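Glycosylation Associate Protein 3 (Streptococcus agalactiae serotype V, PDB 6OYC) probably serves, in complex with its partner Gap proteins, as a sugar-binding accessory factor in the glycosylation and export of a streptococcal surface protein. Local coordinates at residues C[45-50]-C[118-123]; C[85-90]-C[122-127]; C[3-8]-C[60-65]; C[70-75]-C[101-106]. All blocks are in the same frame, centred on the assembly; numbering follows the deposited sequence.

Contact 1. Residues C[45-50]-C[118-123]; sequences TWSSQT and TYTISL
Trp46, Ser48 and Ile121 carry most of the contact between the end of strand 41-47 and strand 118-125. This is an antiparallel pairing at the edge of a four-stranded sheet in a beta-sandwich. Trp46 loses the most surface. Its backbone forms a hydrogen-bonded pair with Ile121: Trp46 N gives a bond of 2.8 Å to Ile121 O, and Ile121 N returns one to Trp46 O. The indole CG lies anti to the carbonyl carbon (chi1 -61°), which lays the benzo ring beside Ile121 and Leu123. There Trp46 CE3 comes edge-on to Ile121 O at 3.0 Å, and Trp46 CZ3 packs on Leu123 CB at 4.3 Å. The indole NE1 bonds to the carbonyl of Tyr8, which ties the ring to the end of the N-terminal strand in the facing sheet.

Ser48 lies just past the end of its strand and is held by two bonds. Ser48 N donates to Tyr119 O at 3.0 Å. Its hydroxyl sits between its own N and carbonyl carbon, and from there Ser48 OG accepts from Tyr119 N at 3.1 Å. Ser48 CB also rests 3.4 Å from Tyr119 CE1, while the phenol OH of Tyr119 bonds to Pro62 O.

Thr45 projects from the other face of the sheet, along with Ser47, Thr120 and Ser122. Its methyl CG2 lies 3.8 Å from Thr120 CB. Asn42 adds a side-chain bond to each of two hydroxyls, and these bond each other: Thr45 OG1 and Ser122 OG are 2.6 Å apart.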
loop_
_atom_site.group_PDB
_atom_site.type_symbol
_atom_site.label_atom_id
_atom_site.label_comp_id
_atom_site.label_asym_id
_atom_site.label_seq_id
_atom_site.Cartn_x
_atom_site.Cartn_y
_atom_site.Cartn_z
ATOM N N THR C 45 2.251 19.441 -2.645
ATOM C CA THR C 45 3.589 19.290 -3.207
ATOM C C THR C 45 4.415 18.349 -2.340
ATOM O O THR C 45 4.533 18.554 -1.127
ATOM C CB THR C 45 4.300 20.645 -3.344
ATOM O OG1 THR C 45 3.643 21.419 -4.352
ATOM C CG2 THR C 45 5.761 20.452 -3.776
ATOM N N TRP C 46 4.982 17.328 -2.977
ATOM C CA TRP C 46 5.967 16.423 -2.405
ATOM C C TRP C 46 7.377 16.892 -2.757
ATOM O O TRP C 46 7.601 17.514 -3.798
ATOM C CB TRP C 46 5.773 15.006 -2.944
ATOM C CG TRP C 46 4.460 14.367 -2.641
ATOM C CD1 TRP C 46 4.176 13.554 -1.586
ATOM C CD2 TRP C 46 3.259 14.443 -3.427
ATOM N NE1 TRP C 46 2.869 13.130 -1.650
ATOM C CE2 TRP C 46 2.286 13.652 -2.775
ATOM C CE3 TRP C 46 2.910 15.109 -4.606
ATOM C CZ2 TRP C 46 0.982 13.511 -3.263
ATOM C CZ3 TRP C 46 1.617 14.959 -5.096
ATOM C CH2 TRP C 46 0.669 14.170 -4.424
ATOM N N SER C 47 8.347 16.547 -1.910
ATOM C CA SER C 47 9.695 17.063 -2.122
ATOM C C SER C 47 10.753 15.991 -1.872
ATOM O O SER C 47 10.603 15.134 -0.994
ATOM C CB SER C 47 9.971 18.286 -1.223
ATOM O OG SER C 47 11.300 18.728 -1.442
ATOM N N SER C 48 11.843 16.072 -2.641
ATOM C CA SER C 48 12.971 15.154 -2.530
ATOM C C SER C 48 14.009 15.589 -1.497
ATOM O O SER C 48 14.978 14.853 -1.267
ATOM C CB SER C 48 13.651 14.965 -3.905
ATOM O OG SER C 48 14.668 15.917 -4.185
ATOM N N GLN C 49 13.842 16.757 -0.880
ATOM C CA GLN C 49 14.807 17.269 0.085
ATOM C C GLN C 49 14.124 18.294 0.974
ATOM O O GLN C 49 13.312 19.085 0.493
ATOM C CB GLN C 49 16.004 17.910 -0.614
ATOM C CG GLN C 49 17.038 18.466 0.340
ATOM C CD GLN C 49 18.419 18.500 -0.286
ATOM O OE1 GLN C 49 18.785 17.646 -1.139
ATOM N NE2 GLN C 49 19.192 19.500 0.105
ATOM N N THR C 50 14.450 18.270 2.266
ATOM C CA THR C 50 13.910 19.212 3.239
ATOM C C THR C 50 14.991 19.572 4.257
ATOM O O THR C 50 15.969 18.849 4.442
ATOM C CB THR C 50 12.712 18.637 4.022
ATOM O OG1 THR C 50 13.180 17.602 4.912
ATOM C CG2 THR C 50 11.639 18.065 3.117
ATOM N N THR C 118 17.541 18.725 -6.793
ATOM C CA THR C 118 16.357 18.200 -6.124
ATOM C C THR C 118 15.170 18.235 -7.082
ATOM O O THR C 118 15.261 18.746 -8.204
ATOM C CB THR C 118 16.014 18.999 -4.855
ATOM O OG1 THR C 118 15.606 20.320 -5.225
ATOM C CG2 THR C 118 17.213 19.074 -3.927
ATOM N N TYR C 119 14.035 17.705 -6.631
ATOM C CA TYR C 119 12.826 17.808 -7.439
ATOM C C TYR C 119 11.600 17.799 -6.534
ATOM O O TYR C 119 11.653 17.390 -5.374
ATOM C CB TYR C 119 12.753 16.690 -8.508
ATOM C CG TYR C 119 12.534 15.277 -7.982
ATOM C CD1 TYR C 119 13.562 14.569 -7.350
ATOM C CD2 TYR C 119 11.292 14.649 -8.108
ATOM C CE1 TYR C 119 13.356 13.282 -6.865
ATOM C CE2 TYR C 119 11.077 13.351 -7.626
ATOM C CZ TYR C 119 12.112 12.675 -7.009
ATOM O OH TYR C 119 11.904 11.401 -6.537
ATOM N N THR C 120 10.498 18.292 -7.068
ATOM C CA THR C 120 9.220 18.278 -6.379
ATOM C C THR C 120 8.181 17.687 -7.312
ATOM O O THR C 120 8.337 17.704 -8.530
ATOM C CB THR C 120 8.758 19.682 -5.970
ATOM O OG1 THR C 120 8.520 20.442 -7.156
ATOM C CG2 THR C 120 9.800 20.398 -5.083
ATOM N N ILE C 121 7.091 17.194 -6.738
ATOM C CA ILE C 121 5.941 16.761 -7.524
ATOM C C ILE C 121 4.715 17.431 -6.936
ATOM O O ILE C 121 4.523 17.404 -5.718
ATOM C CB ILE C 121 5.787 15.229 -7.533
ATOM C CG1 ILE C 121 7.043 14.573 -8.118
ATOM C CG2 ILE C 121 4.580 14.851 -8.325
ATOM C CD1 ILE C 121 7.086 13.044 -7.986
ATOM N N SER C 122 3.899 18.045 -7.793
ATOM C CA SER C 122 2.743 18.817 -7.361
ATOM C C SER C 122 1.478 18.302 -8.024
ATOM O O SER C 122 1.443 18.099 -9.243
ATOM C CB SER C 122 2.917 20.301 -7.682
ATOM O OG SER C 122 3.898 20.874 -6.855
ATOM N N LEU C 123 0.450 18.083 -7.212
ATOM C CA LEU C 123 -0.901 17.856 -7.701
ATOM C C LEU C 123 -1.524 19.207 -8.016
ATOM O O LEU C 123 -1.527 20.107 -7.167
ATOM C CB LEU C 123 -1.721 17.138 -6.635
ATOM C CG LEU C 123 -2.821 16.143 -6.966
ATOM C CD1 LEU C 123 -2.242 14.969 -7.748
ATOM C CD2 LEU C 123 -3.476 15.659 -5.652
#

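Contact 2. Residues C[85-90]-C[122-127]; sequences FVRIEF and SLINAG
Phe85 and Ile124 form the apolar centre of this antiparallel pairing, which joins the two middle strands of a four-stranded sheet in a beta-sandwich. The benzyl group of Phe85 stands between its own N and carbonyl carbon (chi1 66°), and this swings the ring over to the neighbouring strand. Ile124 lies across one ring face. Its CB is 3.9 Å from the centroid of the Phe85 ring, a CH-pi contact displaced toward the rim. The nearest branch is Ile124 CG2, 3.4 Å from Phe85 CZ. Ala126 comes to the ring edge instead, in the ring plane, with its CB 3.8 Å from Phe85 CE1.

Further along, Ile124 CD1 touches Arg87 CB at 3.8 Å, so the isoleucine bridges two residues of strand 84-91. Val86 and Leu123 are the buried pair on the opposite, inner face, toward Leu136 and Phe133 of strand 130-140. Val86 CG2 meets Leu123 CD1 there.

Around this apolar patch the backbones are joined by four hydrogen bonds. Two link Phe85 with Ile124 and two link Arg87 with Ser122. Arg87 O accepts from Ser122 N at 2.8 Å and also takes a bond from a water, which in turn bonds Ser122 OG, itself also bonded to the Thr45 hydroxyl.

At the polar edge the Arg87 side chain is extended and leads away from strand 118-125, with Phe100 as a cation-pi partner. It forms a salt bridge with Glu89 through two nitrogens on one oxygen. Arg87 NE and Arg87 NH2 both reach Glu89 OE1 at 3.0 Å, from the same side of the carboxylate plane.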
loop_
_atom_site.group_PDB
_atom_site.type_symbol
_atom_site.label_atom_id
_atom_site.label_comp_id
_atom_site.label_asym_id
_atom_site.label_seq_id
_atom_site.Cartn_x
_atom_site.Cartn_y
_atom_site.Cartn_z
ATOM N N PHE C 85 -3.995 17.232 -12.888
ATOM C CA PHE C 85 -2.726 16.810 -13.459
ATOM C C PHE C 85 -1.588 16.958 -12.449
ATOM O O PHE C 85 -1.763 17.446 -11.326
ATOM C CB PHE C 85 -2.426 17.556 -14.775
ATOM C CG PHE C 85 -2.192 19.028 -14.622
ATOM C CD1 PHE C 85 -3.256 19.924 -14.693
ATOM C CD2 PHE C 85 -0.909 19.527 -14.451
ATOM C CE1 PHE C 85 -3.046 21.297 -14.556
ATOM C CE2 PHE C 85 -0.687 20.895 -14.323
ATOM C CZ PHE C 85 -1.760 21.784 -14.378
ATOM N N VAL C 86 -0.413 16.483 -12.862
ATOM C CA VAL C 86 0.739 16.344 -11.991
ATOM C C VAL C 86 1.943 16.981 -12.677
ATOM O O VAL C 86 2.237 16.690 -13.840
ATOM C CB VAL C 86 1.016 14.865 -11.643
ATOM C CG1 VAL C 86 2.245 14.737 -10.774
ATOM C CG2 VAL C 86 -0.174 14.255 -10.921
ATOM N N ARG C 87 2.633 17.846 -11.953
ATOM C CA ARG C 87 3.826 18.525 -12.423
ATOM C C ARG C 87 5.019 18.068 -11.588
ATOM O O ARG C 87 5.042 18.255 -10.359
ATOM C CB ARG C 87 3.638 20.036 -12.324
ATOM C CG ARG C 87 4.813 20.860 -12.803
ATOM C CD ARG C 87 4.382 22.342 -12.957
ATOM N NE ARG C 87 5.531 23.254 -12.951
ATOM C CZ ARG C 87 5.705 24.258 -13.810
ATOM N NH1 ARG C 87 4.806 24.497 -14.762
ATOM N NH2 ARG C 87 6.780 25.034 -13.709
ATOM N N ILE C 88 6.001 17.465 -12.250
ATOM C CA ILE C 88 7.296 17.205 -11.643
ATOM C C ILE C 88 8.254 18.285 -12.116
ATOM O O ILE C 88 8.372 18.539 -13.322
ATOM C CB ILE C 88 7.806 15.792 -11.982
ATOM C CG1 ILE C 88 9.179 15.544 -11.371
ATOM C CG2 ILE C 88 7.845 15.541 -13.477
ATOM C CD1 ILE C 88 9.523 14.053 -11.307
ATOM N N GLU C 89 8.917 18.944 -11.170
ATOM C CA GLU C 89 9.813 20.050 -11.478
ATOM C C GLU C 89 11.182 19.798 -10.860
ATOM O O GLU C 89 11.274 19.327 -9.724
ATOM C CB GLU C 89 9.250 21.387 -10.965
ATOM C CG GLU C 89 10.030 22.603 -11.465
ATOM C CD GLU C 89 9.163 23.858 -11.591
ATOM O OE1 GLU C 89 7.967 23.832 -11.226
ATOM O OE2 GLU C 89 9.689 24.882 -12.052
ATOM N N PHE C 90 12.236 20.132 -11.602
ATOM C CA PHE C 90 13.608 19.899 -11.188
ATOM C C PHE C 90 14.295 21.220 -10.847
ATOM O O PHE C 90 14.029 22.260 -11.470
ATOM C CB PHE C 90 14.370 19.133 -12.280
ATOM C CG PHE C 90 13.596 17.933 -12.816
ATOM C CD1 PHE C 90 13.425 16.792 -12.042
ATOM C CD2 PHE C 90 13.005 17.971 -14.070
ATOM C CE1 PHE C 90 12.688 15.687 -12.526
ATOM C CE2 PHE C 90 12.271 16.874 -14.561
ATOM C CZ PHE C 90 12.115 15.736 -13.783
ATOM N N SER C 122 3.899 18.045 -7.793
ATOM C CA SER C 122 2.743 18.817 -7.361
ATOM C C SER C 122 1.478 18.302 -8.024
ATOM O O SER C 122 1.443 18.099 -9.243
ATOM C CB SER C 122 2.917 20.301 -7.682
ATOM O OG SER C 122 3.898 20.874 -6.855
ATOM N N LEU C 123 0.450 18.083 -7.212
ATOM C CA LEU C 123 -0.901 17.856 -7.701
ATOM C C LEU C 123 -1.524 19.207 -8.016
ATOM O O LEU C 123 -1.527 20.107 -7.167
ATOM C CB LEU C 123 -1.721 17.138 -6.635
ATOM C CG LEU C 123 -2.821 16.143 -6.966
ATOM C CD1 LEU C 123 -2.242 14.969 -7.748
ATOM C CD2 LEU C 123 -3.476 15.659 -5.652
ATOM N N ILE C 124 -2.034 19.368 -9.231
ATOM C CA ILE C 124 -2.580 20.650 -9.660
ATOM C C ILE C 124 -4.019 20.465 -10.128
ATOM O O ILE C 124 -4.299 19.621 -10.989
ATOM C CB ILE C 124 -1.714 21.296 -10.749
ATOM C CG1 ILE C 124 -0.290 21.472 -10.222
ATOM C CG2 ILE C 124 -2.296 22.634 -11.145
ATOM C CD1 ILE C 124 0.643 22.137 -11.183
ATOM N N ASN C 125 -4.925 21.254 -9.548
ATOM C CA ASN C 125 -6.339 21.256 -9.909
ATOM C C ASN C 125 -6.563 22.259 -11.033
ATOM O O ASN C 125 -6.212 23.438 -10.895
ATOM C CB ASN C 125 -7.208 21.616 -8.699
ATOM C CG ASN C 125 -8.703 21.511 -8.994
ATOM O OD1 ASN C 125 -9.134 20.654 -9.761
ATOM N ND2 ASN C 125 -9.494 22.383 -8.379
ATOM N N ALA C 126 -7.150 21.790 -12.136
ATOM C CA ALA C 126 -7.453 22.648 -13.277
ATOM C C ALA C 126 -8.960 22.752 -13.513
ATOM O O ALA C 126 -9.463 22.304 -14.550
ATOM C CB ALA C 126 -6.747 22.120 -14.529
ATOM N N GLY C 127 -9.685 23.332 -12.555
ATOM C CA GLY C 127 -11.121 23.511 -12.660
ATOM C C GLY C 127 -11.989 22.341 -12.233
ATOM O O GLY C 127 -13.199 22.377 -12.481
HETATM O O HOH W 1 6.209 20.128 -8.701
#

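Contact 3. Residues C[3-8]-C[60-65]; sequences TISYIY and NLPLLR
The N-terminal strand 4-7 of the beta-sandwich domain is met here by the loop that leads into strand 69-78. Thr3, Ser5 and Ile7 send their side chains toward this loop. Pro62 sits in the middle. Its ring atom CG is 3.5 Å from Ser5 OG, and the hydroxyl lies beside the proline rather than bonded to residues 60-65. The same Pro62 CG is 3.9 Å from Thr3 CG2, so one corner of the ring touches both residues.

The Thr3 methyl also reaches the tip of Leu64, with Thr3 CG2 at 4.1 Å from Leu64 CD2. At the other end Ile7 crosses Leu61 at about a right angle. Ile7 CG1 is anti to the carbonyl carbon (chi1 -72°) and carries Ile7 CD1 to within 3.6 Å of Leu61 CD2.

Strand 4-7 is paired by backbone bonds with strand 130-140, whose Leu138 touches both Ile7 and Pro62. On the other side Leu61 packs on Trp46, Tyr119 and Ile121. Asn60 and Leu61 also make backbone hydrogen bonds with Ser47 at the end of strand 41-47. The loop therefore lies between strand 4-7 of one sheet and strands 41-47 and 118-125 of the other.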
loop_
_atom_site.group_PDB
_atom_site.type_symbol
_atom_site.label_atom_id
_atom_site.label_comp_id
_atom_site.label_asym_id
_atom_site.label_seq_id
_atom_site.Cartn_x
_atom_site.Cartn_y
_atom_site.Cartn_z
ATOM N N THR C 3 14.107 1.650 -7.196
ATOM C CA THR C 3 13.136 2.701 -6.908
ATOM C C THR C 3 11.727 2.248 -7.256
ATOM O O THR C 3 11.391 2.127 -8.436
ATOM C CB THR C 3 13.477 3.976 -7.674
ATOM O OG1 THR C 3 14.836 4.326 -7.410
ATOM C CG2 THR C 3 12.531 5.119 -7.247
ATOM N N ILE C 4 10.909 2.018 -6.227
ATOM C CA ILE C 4 9.458 1.857 -6.348
ATOM C C ILE C 4 8.819 2.536 -5.143
ATOM O O ILE C 4 8.805 1.980 -4.041
ATOM C CB ILE C 4 9.013 0.380 -6.422
ATOM C CG1 ILE C 4 9.652 -0.345 -7.596
ATOM C CG2 ILE C 4 7.501 0.286 -6.587
ATOM C CD1 ILE C 4 10.945 -1.052 -7.250
ATOM N N SER C 5 8.283 3.730 -5.326
ATOM C CA SER C 5 7.730 4.486 -4.218
ATOM C C SER C 5 6.251 4.758 -4.453
ATOM O O SER C 5 5.852 5.189 -5.542
ATOM C CB SER C 5 8.489 5.793 -4.034
ATOM O OG SER C 5 9.844 5.519 -3.758
ATOM N N TYR C 6 5.445 4.500 -3.433
ATOM C CA TYR C 6 4.052 4.900 -3.441
ATOM C C TYR C 6 3.946 6.150 -2.587
ATOM O O TYR C 6 4.464 6.195 -1.469
ATOM C CB TYR C 6 3.137 3.786 -2.937
ATOM C CG TYR C 6 3.002 2.604 -3.897
ATOM C CD1 TYR C 6 3.968 1.600 -3.939
ATOM C CD2 TYR C 6 1.894 2.482 -4.749
ATOM C CE1 TYR C 6 3.838 0.500 -4.819
ATOM C CE2 TYR C 6 1.756 1.393 -5.627
ATOM C CZ TYR C 6 2.727 0.407 -5.652
ATOM O OH TYR C 6 2.606 -0.663 -6.514
ATOM N N ILE C 7 3.292 7.168 -3.131
ATOM C CA ILE C 7 3.389 8.526 -2.636
ATOM C C ILE C 7 1.977 9.034 -2.376
ATOM O O ILE C 7 1.132 9.024 -3.281
ATOM C CB ILE C 7 4.140 9.408 -3.653
ATOM C CG1 ILE C 7 5.624 9.052 -3.666
ATOM C CG2 ILE C 7 3.991 10.829 -3.352
ATOM C CD1 ILE C 7 6.262 9.225 -5.069
ATOM N N TYR C 8 1.731 9.490 -1.149
ATOM C CA TYR C 8 0.394 9.755 -0.643
ATOM C C TYR C 8 0.229 11.223 -0.268
ATOM O O TYR C 8 1.189 11.900 0.122
ATOM C CB TYR C 8 0.104 8.863 0.577
ATOM C CG TYR C 8 0.107 7.395 0.233
ATOM C CD1 TYR C 8 -1.044 6.767 -0.221
ATOM C CD2 TYR C 8 1.265 6.641 0.338
ATOM C CE1 TYR C 8 -1.042 5.417 -0.553
ATOM C CE2 TYR C 8 1.277 5.304 0.015
ATOM C CZ TYR C 8 0.128 4.695 -0.432
ATOM O OH TYR C 8 0.153 3.351 -0.757
ATOM N N ASN C 60 9.703 13.250 1.146
ATOM C CA ASN C 60 8.818 12.125 0.887
ATOM C C ASN C 60 8.966 11.624 -0.544
ATOM O O ASN C 60 8.166 10.789 -0.991
ATOM C CB ASN C 60 7.367 12.517 1.201
ATOM C CG ASN C 60 7.048 13.938 0.754
ATOM O OD1 ASN C 60 7.600 14.424 -0.227
ATOM N ND2 ASN C 60 6.176 14.610 1.485
ATOM N N LEU C 61 9.976 12.105 -1.268
ATOM C CA LEU C 61 10.339 11.610 -2.587
ATOM C C LEU C 61 11.731 10.994 -2.528
ATOM O O LEU C 61 12.609 11.526 -1.841
ATOM C CB LEU C 61 10.322 12.737 -3.654
ATOM C CG LEU C 61 8.947 13.401 -3.823
ATOM C CD1 LEU C 61 8.974 14.534 -4.852
ATOM C CD2 LEU C 61 7.885 12.347 -4.184
ATOM N N PRO C 62 11.974 9.904 -3.245
ATOM C CA PRO C 62 13.283 9.254 -3.179
ATOM C C PRO C 62 14.317 9.961 -4.035
ATOM O O PRO C 62 14.010 10.675 -4.997
ATOM C CB PRO C 62 13.009 7.850 -3.737
ATOM C CG PRO C 62 11.924 8.091 -4.774
ATOM C CD PRO C 62 11.061 9.223 -4.185
ATOM N N LEU C 63 15.562 9.699 -3.672
ATOM C CA LEU C 63 16.723 10.150 -4.426
ATOM C C LEU C 63 16.768 9.443 -5.774
ATOM O O LEU C 63 16.656 8.218 -5.840
ATOM C CB LEU C 63 17.975 9.847 -3.608
ATOM C CG LEU C 63 19.293 10.597 -3.700
ATOM C CD1 LEU C 63 19.106 12.103 -3.512
ATOM C CD2 LEU C 63 20.276 10.012 -2.662
ATOM N N LEU C 64 16.940 10.206 -6.852
ATOM C CA LEU C 64 16.956 9.655 -8.200
ATOM C C LEU C 64 18.343 9.811 -8.815
ATOM O O LEU C 64 19.179 10.582 -8.332
ATOM C CB LEU C 64 15.897 10.337 -9.080
ATOM C CG LEU C 64 14.441 10.247 -8.584
ATOM C CD1 LEU C 64 13.462 10.856 -9.594
ATOM C CD2 LEU C 64 14.042 8.799 -8.256
ATOM N N ARG C 65 18.594 9.065 -9.885
ATOM C CA ARG C 65 19.901 9.074 -10.545
ATOM C C ARG C 65 19.825 9.829 -11.874
ATOM O O ARG C 65 18.967 9.535 -12.717
ATOM C CB ARG C 65 20.420 7.645 -10.781
ATOM C CG ARG C 65 20.287 6.676 -9.583
ATOM C CD ARG C 65 20.848 7.299 -8.329
ATOM N NE ARG C 65 21.276 6.327 -7.320
ATOM C CZ ARG C 65 20.590 6.006 -6.217
ATOM N NH1 ARG C 65 19.388 6.559 -5.949
ATOM N NH2 ARG C 65 21.117 5.114 -5.377
#

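Contact 4. Residues C[70-75]-C[101-106]; sequences YSLSLN and ELLKKD
Leu103, at the end of strand 97-103, reaches across to Leu72 and Leu74 on strand 69-78. The two strands belong to different sheets. Their short axes pass 8.8 Å apart at an angle of 39°, so side chains fill the interval. With chi1 at 155°, the CG of Leu103 swings away from its own N and sends the CD2 branch across to strand 69-78. Leu103 CD2 lies 4.0 Å from Leu72 CG and 3.9 Å from Leu74 CB. The same methyl rests against the backbone between them, 3.6 Å from Leu72 O.

After Leu103 the chain leaves the strand and turns toward the second sheet. Lys105 directs its side chain away, but its carbonyl passes near the end of Leu74, with Lys105 O at 4.3 Å from Leu74 CD2. Asp106 completes the crossing through its backbone. Asp106 O accepts from Leu74 N at 2.9 Å, in a nearly straight bond of 165° at the hydrogen. It also takes a CA-H...O contact from Ser73 CA at 3.2 Å.

From here the chain enters strand 107-111, which pairs antiparallel with strand 69-78. Residues 104-106 thus carry the chain from the four-stranded sheet to the other one. This is a connection between the sheets of a beta-sandwich, consistent with the galactose-binding-domain-like clan of this family.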
loop_
_atom_site.group_PDB
_atom_site.type_symbol
_atom_site.label_atom_id
_atom_site.label_comp_id
_atom_site.label_asym_id
_atom_site.label_seq_id
_atom_site.Cartn_x
_atom_site.Cartn_y
_atom_site.Cartn_z
ATOM N N TYR C 70 12.432 7.059 -15.362
ATOM C CA TYR C 70 11.450 6.723 -14.351
ATOM C C TYR C 70 10.037 6.859 -14.905
ATOM O O TYR C 70 9.768 7.629 -15.832
ATOM C CB TYR C 70 11.611 7.596 -13.101
ATOM C CG TYR C 70 12.958 7.452 -12.434
ATOM C CD1 TYR C 70 13.167 6.517 -11.420
ATOM C CD2 TYR C 70 14.028 8.268 -12.811
ATOM C CE1 TYR C 70 14.417 6.398 -10.799
ATOM C CE2 TYR C 70 15.269 8.160 -12.199
ATOM C CZ TYR C 70 15.456 7.228 -11.196
ATOM O OH TYR C 70 16.695 7.134 -10.612
ATOM N N SER C 71 9.138 6.092 -14.300
ATOM C CA SER C 71 7.712 6.142 -14.574
ATOM C C SER C 71 6.977 6.780 -13.397
ATOM O O SER C 71 7.197 6.405 -12.238
ATOM C CB SER C 71 7.164 4.736 -14.822
ATOM O OG SER C 71 5.758 4.782 -14.940
ATOM N N LEU C 72 6.103 7.737 -13.694
ATOM C CA LEU C 72 5.230 8.341 -12.697
ATOM C C LEU C 72 3.793 8.096 -13.109
ATOM O O LEU C 72 3.410 8.406 -14.243
ATOM C CB LEU C 72 5.486 9.834 -12.553
ATOM C CG LEU C 72 4.679 10.561 -11.473
ATOM C CD1 LEU C 72 5.125 10.103 -10.083
ATOM C CD2 LEU C 72 4.863 12.061 -11.648
ATOM N N SER C 73 3.011 7.537 -12.192
ATOM C CA SER C 73 1.630 7.161 -12.442
ATOM C C SER C 73 0.728 7.851 -11.435
ATOM O O SER C 73 1.093 8.003 -10.264
ATOM C CB SER C 73 1.435 5.642 -12.340
ATOM O OG SER C 73 2.375 4.977 -13.149
ATOM N N LEU C 74 -0.457 8.244 -11.895
ATOM C CA LEU C 74 -1.477 8.842 -11.046
ATOM C C LEU C 74 -2.599 7.836 -10.840
ATOM O O LEU C 74 -3.162 7.320 -11.807
ATOM C CB LEU C 74 -2.016 10.129 -11.667
ATOM C CG LEU C 74 -3.273 10.740 -11.039
ATOM C CD1 LEU C 74 -2.991 11.403 -9.693
ATOM C CD2 LEU C 74 -3.870 11.742 -11.999
ATOM N N ASN C 75 -2.907 7.548 -9.591
ATOM C CA ASN C 75 -4.064 6.741 -9.232
ATOM C C ASN C 75 -5.059 7.668 -8.544
ATOM O O ASN C 75 -4.869 8.027 -7.379
ATOM C CB ASN C 75 -3.668 5.570 -8.335
ATOM C CG ASN C 75 -4.736 4.502 -8.283
ATOM O OD1 ASN C 75 -5.931 4.813 -8.230
ATOM N ND2 ASN C 75 -4.321 3.234 -8.320
ATOM N N GLU C 101 8.014 18.495 -16.283
ATOM C CA GLU C 101 7.190 17.644 -17.138
ATOM C C GLU C 101 5.818 17.477 -16.490
ATOM O O GLU C 101 5.664 17.628 -15.276
ATOM C CB GLU C 101 7.841 16.274 -17.380
ATOM C CG GLU C 101 9.285 16.322 -17.911
ATOM C CD GLU C 101 9.405 16.904 -19.336
ATOM O OE1 GLU C 101 10.533 17.218 -19.773
ATOM O OE2 GLU C 101 8.383 17.025 -20.035
ATOM N N LEU C 102 4.816 17.156 -17.314
ATOM C CA LEU C 102 3.429 17.072 -16.879
ATOM C C LEU C 102 2.843 15.691 -17.132
ATOM O O LEU C 102 3.013 15.106 -18.206
ATOM C CB LEU C 102 2.541 18.091 -17.586
ATOM C CG LEU C 102 2.801 19.562 -17.313
ATOM C CD1 LEU C 102 1.727 20.417 -17.993
ATOM C CD2 LEU C 102 2.882 19.829 -15.815
ATOM N N LEU C 103 2.108 15.202 -16.147
ATOM C CA LEU C 103 1.334 13.978 -16.254
ATOM C C LEU C 103 -0.136 14.372 -16.258
ATOM O O LEU C 103 -0.624 14.972 -15.298
ATOM C CB LEU C 103 1.675 13.038 -15.101
ATOM C CG LEU C 103 0.689 11.983 -14.615
ATOM C CD1 LEU C 103 0.394 11.033 -15.733
ATOM C CD2 LEU C 103 1.309 11.244 -13.438
ATOM N N LYS C 104 -0.823 14.079 -17.353
ATOM C CA LYS C 104 -2.225 14.422 -17.518
ATOM C C LYS C 104 -3.145 13.216 -17.516
ATOM O O LYS C 104 -4.222 13.275 -16.921
ATOM C CB LYS C 104 -2.423 15.209 -18.816
ATOM C CG LYS C 104 -1.774 16.599 -18.777
ATOM C CD LYS C 104 -2.717 17.693 -19.298
ATOM C CE LYS C 104 -2.015 19.046 -19.437
ATOM N NZ LYS C 104 -2.826 20.049 -20.207
ATOM N N LYS C 105 -2.753 12.112 -18.151
ATOM C CA LYS C 105 -3.670 10.982 -18.217
ATOM C C LYS C 105 -3.338 9.992 -17.110
ATOM O O LYS C 105 -3.847 10.139 -15.995
ATOM C CB LYS C 105 -3.648 10.327 -19.606
ATOM C CG LYS C 105 -4.323 11.192 -20.698
ATOM C CD LYS C 105 -4.701 10.413 -21.970
ATOM C CE LYS C 105 -5.093 11.347 -23.130
ATOM N NZ LYS C 105 -6.499 11.856 -23.051
ATOM N N ASP C 106 -2.482 9.008 -17.383
ATOM C CA ASP C 106 -2.247 7.905 -16.455
ATOM C C ASP C 106 -0.813 7.841 -15.954
ATOM O O ASP C 106 -0.583 7.685 -14.745
ATOM C CB ASP C 106 -2.568 6.555 -17.120
ATOM C CG ASP C 106 -4.006 6.430 -17.556
ATOM O OD1 ASP C 106 -4.907 6.502 -16.688
ATOM O OD2 ASP C 106 -4.224 6.222 -18.775
#

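From the N terminus, residues 3-8 open contact 3, which closes at 60-65. Before it closes, 45-50 opens contact 1, so these two cross. Contact 3 closes before contacts 4 and 2 open. Contact 1 closes at 118-123 and encloses contact 4, which runs from 70-75 to 101-106. Contact 2 opens at 85-90, inside contact 4, and closes at 122-127, so these two cross. It shares Ser122 and Leu123 with contact 1, and both build adjacent pairings of the four-stranded sheet. Contact 4 joins the two sheets through Leu103, and Ile121 of contact 1 touches its Leu72. Contact 3 places the 60-65 loop between the sheets; Tyr70 OH bonds Arg65 N, linking contacts 3 and 4.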